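PDB 4OM9: serine protease pet from Escherichia coli, which probably cleaves host proteins such as alpha-fodrin as a secreted serine protease, the passenger domain of an autotransporter enterotoxin of enteroaggregative strains. Local coordinates for residues Leu761-Ala766 with Phe786-Gln791; Leu801-Ala806 with Lys817-Thr822. One frame throughout, in Å; residues are numbered along the deposited sequence.

Contact 1: Leu761-Ala766 with Phe786-Gln791; sequences LSFGSA and FDTSYQ
Across this contact the loop part Phe-763 to Ser-765 runs nearly antiparallel to Asp-787-Tyr-790, 171° apart end to end, with Gly-764 opposite Thr-788 at 5.2 Å between their CA atoms. Both belong to the right-handed beta-helix of the autotransporter passenger, where strand 788-791 pairs in parallel with strand 747-755 of the preceding turn. Glycine suits position 764 because its positive phi would jam a CB against the preceding carbonyl; its bare CA lies 3.4 Å from Thr-788 OG1. Phe-763 and Tyr-790 supply the apolar part, their planes only 17° from parallel but offset, so that the rings scarcely overlap. Tyr-790 CB sits over one Phe-763 face in a CH-pi contact, 3.9 Å from the ring centroid, while Phe-763 CZ rests on Tyr-790 CG at 3.5 Å. Tyrosine fits this buried place because its OH reaches beyond the stack to Gly-751 O and Ser-793 N. Thr-788 directs OG1 back to its neighbour, Asp-787 O, above the carbonyl plane. At the other end a serine hydroxyl meets a carboxylate: chi1 of -46° sets OG beside the Ser-765 backbone N, from where it donates to the syn lone pair of Asp-787 OD1 at 2.7 Å.

Contact 2: Leu801-Ala806 with Lys817-Thr822; sequences LAMNNA and KKLNST
Met-803 leans across onto Leu-819 and Ser-821 where two successive turns of the beta-helix lie side by side, their chains running the same way within 15° and joined by a single bridge between Ala-802 and Asn-820. Followed outward, Met-803 CB lies 3.5 Å from Ser-821 CA, and the short serine side chain lets it come within 3.7 Å of Ser-821 CB. Met-803 CG passes 3.2 Å from Asn-820 O and also meets Leu-819 CD2. The bend at chi2 (-87°) then turns SD away from Leu-819, and a second at chi3 brings only CE back to it. Met-803 CE touches Leu-819 CD2 at 3.7 Å and Leu-819 CG at 3.8 Å, the two side chains crossing at about a right angle. A flexible methionine suits this buried place, since its tip can fold onto the branched leucine, which also packs on Leu-843. A hydrogen bond from Asn-820 N to Leu-801 O, at 3.3 Å, is nearly straight at hydrogen (174°), with the donor above the carbonyl plane. Farther along, Asn-804 centres an inverse gamma turn, its side chain beside that of Thr-822. Asn-804 CA offers its hydrogen to Thr-822 O, 3.3 Å away.

In the fold
From the N terminus the chain passes through the protease region, then winds along the beta-helix and reaches both contacts well toward its C-terminal end. Contact 1 comes first, closing the excursion of 19 residues between 761-766 and 786-791. The chain continues through strand 794-796 before contact 2 closes a shorter loop of 10 residues. The two closures therefore follow in series, neither enclosing nor crossing the other. Their centres lie only about 9 Å apart, and they touch: the Leu-761 carbonyl meets the Leu-801 side chain, and Ala-766 lies beside Asn-804. Contact 1 ties 761-766, bonded also to strand 740-744, to strand 788-791; contact 2 lays 817-822 parallel beside 801-806, with Leu-819 bonded on to Thr-844.

Contact 1: Leu761-Ala766 with Phe786-Gln791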
loop_
_atom_site.group_PDB
_atom_site.type_symbol
_atom_site.label_atom_id
_atom_site.label_comp_id
_atom_site.label_asym_id
_atom_site.label_seq_id
_atom_site.Cartn_x
_atom_site.Cartn_y
_atom_site.Cartn_z
ATOM N N LEU A 761 -33.612 9.342 4.990
ATOM C CA LEU A 761 -33.292 9.631 3.591
ATOM C C LEU A 761 -34.069 8.746 2.587
ATOM O O LEU A 761 -34.550 7.674 2.971
ATOM C CB LEU A 761 -31.767 9.516 3.428
ATOM C CG LEU A 761 -31.063 10.742 4.034
ATOM C CD1 LEU A 761 -29.554 10.621 3.989
ATOM C CD2 LEU A 761 -31.526 12.028 3.344
ATOM N N SER A 762 -34.233 9.173 1.322
ATOM C CA SER A 762 -33.617 10.362 0.705
ATOM C C SER A 762 -34.321 10.890 -0.533
ATOM O O SER A 762 -34.483 12.096 -0.690
ATOM C CB SER A 762 -32.224 10.048 0.239
ATOM O OG SER A 762 -32.329 9.317 -0.972
ATOM N N PHE A 763 -34.666 9.950 -1.421
ATOM C CA PHE A 763 -35.000 10.160 -2.846
ATOM C C PHE A 763 -34.921 11.583 -3.402
ATOM O O PHE A 763 -35.641 12.474 -2.966
ATOM C CB PHE A 763 -36.402 9.629 -3.144
ATOM C CG PHE A 763 -36.650 8.235 -2.655
ATOM C CD1 PHE A 763 -35.734 7.230 -2.873
ATOM C CD2 PHE A 763 -37.818 7.934 -1.975
ATOM C CE1 PHE A 763 -35.973 5.943 -2.411
ATOM C CE2 PHE A 763 -38.069 6.662 -1.516
ATOM C CZ PHE A 763 -37.146 5.661 -1.734
ATOM N N GLY A 764 -34.063 11.782 -4.394
ATOM C CA GLY A 764 -34.024 13.045 -5.101
ATOM C C GLY A 764 -32.927 13.994 -4.669
ATOM O O GLY A 764 -32.679 14.192 -3.477
ATOM N N SER A 765 -32.273 14.583 -5.663
ATOM C CA SER A 765 -31.207 15.547 -5.437
ATOM C C SER A 765 -31.695 16.720 -4.603
ATOM O O SER A 765 -32.498 17.526 -5.072
ATOM C CB SER A 765 -30.660 16.052 -6.770
ATOM O OG SER A 765 -30.423 14.980 -7.666
ATOM N N ALA A 766 -31.208 16.808 -3.368
ATOM C CA ALA A 766 -31.596 17.879 -2.455
ATOM C C ALA A 766 -31.191 19.251 -2.990
ATOM O O ALA A 766 -30.140 19.781 -2.629
ATOM C CB ALA A 766 -30.984 17.647 -1.084
ATOM N N PHE A 786 -36.948 12.900 -11.771
ATOM C CA PHE A 786 -37.234 13.897 -10.753
ATOM C C PHE A 786 -36.037 14.380 -9.897
ATOM O O PHE A 786 -36.277 14.939 -8.851
ATOM C CB PHE A 786 -38.294 13.377 -9.785
ATOM C CG PHE A 786 -39.638 13.150 -10.400
ATOM C CD1 PHE A 786 -40.484 14.211 -10.668
ATOM C CD2 PHE A 786 -40.070 11.870 -10.681
ATOM C CE1 PHE A 786 -41.727 13.995 -11.227
ATOM C CE2 PHE A 786 -41.310 11.650 -11.242
ATOM C CZ PHE A 786 -42.140 12.713 -11.516
ATOM N N ASP A 787 -34.768 14.129 -10.223
ATOM C CA ASP A 787 -34.268 13.093 -11.106
ATOM C C ASP A 787 -34.196 11.769 -10.350
ATOM O O ASP A 787 -33.127 11.211 -10.186
ATOM C CB ASP A 787 -32.896 13.485 -11.653
ATOM C CG ASP A 787 -32.016 14.145 -10.603
ATOM O OD1 ASP A 787 -32.177 13.834 -9.400
ATOM O OD2 ASP A 787 -31.166 14.976 -10.978
ATOM N N THR A 788 -35.327 11.274 -9.860
ATOM C CA THR A 788 -35.290 10.038 -9.087
ATOM C C THR A 788 -36.637 9.351 -9.013
ATOM O O THR A 788 -37.629 9.946 -8.593
ATOM C CB THR A 788 -34.787 10.285 -7.641
ATOM O OG1 THR A 788 -33.457 10.824 -7.674
ATOM C CG2 THR A 788 -34.778 8.983 -6.844
ATOM N N SER A 789 -36.677 8.092 -9.424
ATOM C CA SER A 789 -37.883 7.303 -9.232
ATOM C C SER A 789 -37.550 6.088 -8.381
ATOM O O SER A 789 -36.438 5.560 -8.442
ATOM C CB SER A 789 -38.496 6.876 -10.567
ATOM O OG SER A 789 -37.790 5.778 -11.119
ATOM N N TYR A 790 -38.521 5.683 -7.571
ATOM C CA TYR A 790 -38.438 4.498 -6.747
ATOM C C TYR A 790 -39.727 3.708 -6.872
ATOM O O TYR A 790 -40.772 4.285 -7.198
ATOM C CB TYR A 790 -38.171 4.867 -5.282
ATOM C CG TYR A 790 -38.467 3.724 -4.348
ATOM C CD1 TYR A 790 -37.550 2.698 -4.165
ATOM C CD2 TYR A 790 -39.689 3.641 -3.693
ATOM C CE1 TYR A 790 -37.836 1.635 -3.336
ATOM C CE2 TYR A 790 -39.980 2.588 -2.867
ATOM C CZ TYR A 790 -39.059 1.588 -2.692
ATOM O OH TYR A 790 -39.369 0.541 -1.864
ATOM N N GLN A 791 -39.666 2.397 -6.625
ATOM C CA GLN A 791 -40.893 1.600 -6.438
ATOM C C GLN A 791 -40.630 0.265 -5.743
ATOM O O GLN A 791 -39.738 -0.467 -6.127
ATOM C CB GLN A 791 -41.620 1.362 -7.780
ATOM C CG GLN A 791 -40.819 0.582 -8.797
ATOM C CD GLN A 791 -41.749 -0.173 -9.748
ATOM O OE1 GLN A 791 -42.370 -1.169 -9.359
ATOM N NE2 GLN A 791 -41.864 0.307 -10.981
#

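Contact 2: Leu801-Ala806 with Lys817-Thr822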
loop_
_atom_site.group_PDB
_atom_site.type_symbol
_atom_site.label_atom_id
_atom_site.label_comp_id
_atom_site.label_asym_id
_atom_site.label_seq_id
_atom_site.Cartn_x
_atom_site.Cartn_y
_atom_site.Cartn_z
ATOM N N LEU A 801 -37.833 10.325 5.669
ATOM C CA LEU A 801 -37.838 10.206 4.212
ATOM C C LEU A 801 -37.846 11.553 3.493
ATOM O O LEU A 801 -38.909 12.125 3.258
ATOM C CB LEU A 801 -39.037 9.380 3.745
ATOM C CG LEU A 801 -38.949 8.970 2.275
ATOM C CD1 LEU A 801 -37.579 8.322 1.990
ATOM C CD2 LEU A 801 -40.077 8.042 1.871
ATOM N N ALA A 802 -36.668 12.055 3.133
ATOM C CA ALA A 802 -36.575 13.309 2.389
ATOM C C ALA A 802 -37.041 13.091 0.953
ATOM O O ALA A 802 -36.922 11.990 0.425
ATOM C CB ALA A 802 -35.164 13.846 2.418
ATOM N N MET A 803 -37.599 14.128 0.333
ATOM C CA MET A 803 -38.169 13.996 -1.008
ATOM C C MET A 803 -38.033 15.247 -1.863
ATOM O O MET A 803 -39.023 15.717 -2.421
ATOM C CB MET A 803 -39.657 13.652 -0.934
ATOM C CG MET A 803 -40.083 12.709 0.169
ATOM S SD MET A 803 -39.958 10.977 -0.282
ATOM C CE MET A 803 -41.649 10.473 0.042
ATOM N N ASN A 804 -36.831 15.797 -1.968
ATOM C CA ASN A 804 -36.633 16.910 -2.885
ATOM C C ASN A 804 -36.757 16.421 -4.312
ATOM O O ASN A 804 -35.769 16.007 -4.918
ATOM C CB ASN A 804 -35.281 17.582 -2.677
ATOM C CG ASN A 804 -35.221 18.372 -1.399
ATOM O OD1 ASN A 804 -35.861 18.019 -0.410
ATOM N ND2 ASN A 804 -34.455 19.457 -1.408
ATOM N N ASN A 805 -37.987 16.441 -4.814
ATOM C CA ASN A 805 -38.292 16.130 -6.203
ATOM C C ASN A 805 -38.121 14.627 -6.440
ATOM O O ASN A 805 -37.015 14.112 -6.434
ATOM C CB ASN A 805 -37.411 16.994 -7.129
ATOM C CG ASN A 805 -37.941 17.081 -8.549
ATOM O OD1 ASN A 805 -39.022 16.587 -8.857
ATOM N ND2 ASN A 805 -37.158 17.692 -9.430
ATOM N N ALA A 806 -39.240 13.929 -6.615
ATOM C CA ALA A 806 -39.267 12.466 -6.701
ATOM C C ALA A 806 -40.670 12.092 -7.307
ATOM O O ALA A 806 -41.237 12.982 -7.937
ATOM C CB ALA A 806 -38.959 11.875 -5.344
ATOM N N LYS A 817 -42.588 6.300 9.146
ATOM C CA LYS A 817 -42.624 7.235 10.265
ATOM C C LYS A 817 -42.800 8.680 9.791
ATOM O O LYS A 817 -43.907 9.205 9.822
ATOM C CB LYS A 817 -41.363 7.101 11.115
ATOM C CG LYS A 817 -41.199 8.174 12.190
ATOM C CD LYS A 817 -42.234 8.068 13.275
ATOM C CE LYS A 817 -41.930 9.060 14.371
ATOM N NZ LYS A 817 -40.503 8.984 14.768
ATOM N N LYS A 818 -41.724 9.313 9.331
ATOM C CA LYS A 818 -41.774 10.731 8.987
ATOM C C LYS A 818 -41.536 10.984 7.503
ATOM O O LYS A 818 -40.911 10.176 6.819
ATOM C CB LYS A 818 -40.760 11.502 9.828
ATOM C CG LYS A 818 -41.142 11.570 11.298
ATOM C CD LYS A 818 -40.024 12.122 12.171
ATOM C CE LYS A 818 -40.500 12.299 13.610
ATOM N NZ LYS A 818 -39.384 12.591 14.549
ATOM N N LEU A 819 -42.031 12.117 7.011
ATOM C CA LEU A 819 -41.988 12.410 5.582
ATOM C C LEU A 819 -41.962 13.913 5.301
ATOM O O LEU A 819 -42.790 14.665 5.810
ATOM C CB LEU A 819 -43.189 11.761 4.879
ATOM C CG LEU A 819 -43.197 11.479 3.370
ATOM C CD1 LEU A 819 -44.440 10.682 2.990
ATOM C CD2 LEU A 819 -43.107 12.742 2.516
ATOM N N ASN A 820 -41.011 14.333 4.471
ATOM C CA ASN A 820 -40.927 15.710 3.998
ATOM C C ASN A 820 -40.749 15.757 2.491
ATOM O O ASN A 820 -39.727 15.308 1.971
ATOM C CB ASN A 820 -39.772 16.447 4.673
ATOM C CG ASN A 820 -40.104 16.879 6.078
ATOM O OD1 ASN A 820 -40.677 17.951 6.289
ATOM N ND2 ASN A 820 -39.751 16.050 7.054
ATOM N N SER A 821 -41.730 16.305 1.785
ATOM C CA SER A 821 -41.672 16.273 0.333
ATOM C C SER A 821 -41.671 17.647 -0.324
ATOM O O SER A 821 -42.592 17.993 -1.052
ATOM C CB SER A 821 -42.828 15.442 -0.214
ATOM O OG SER A 821 -42.883 15.531 -1.627
ATOM N N THR A 822 -40.622 18.419 -0.080
ATOM C CA THR A 822 -40.417 19.649 -0.832
ATOM C C THR A 822 -40.174 19.301 -2.301
ATOM O O THR A 822 -39.030 19.127 -2.733
ATOM C CB THR A 822 -39.228 20.473 -0.288
ATOM O OG1 THR A 822 -38.793 19.937 0.969
ATOM C CG2 THR A 822 -39.624 21.936 -0.112
#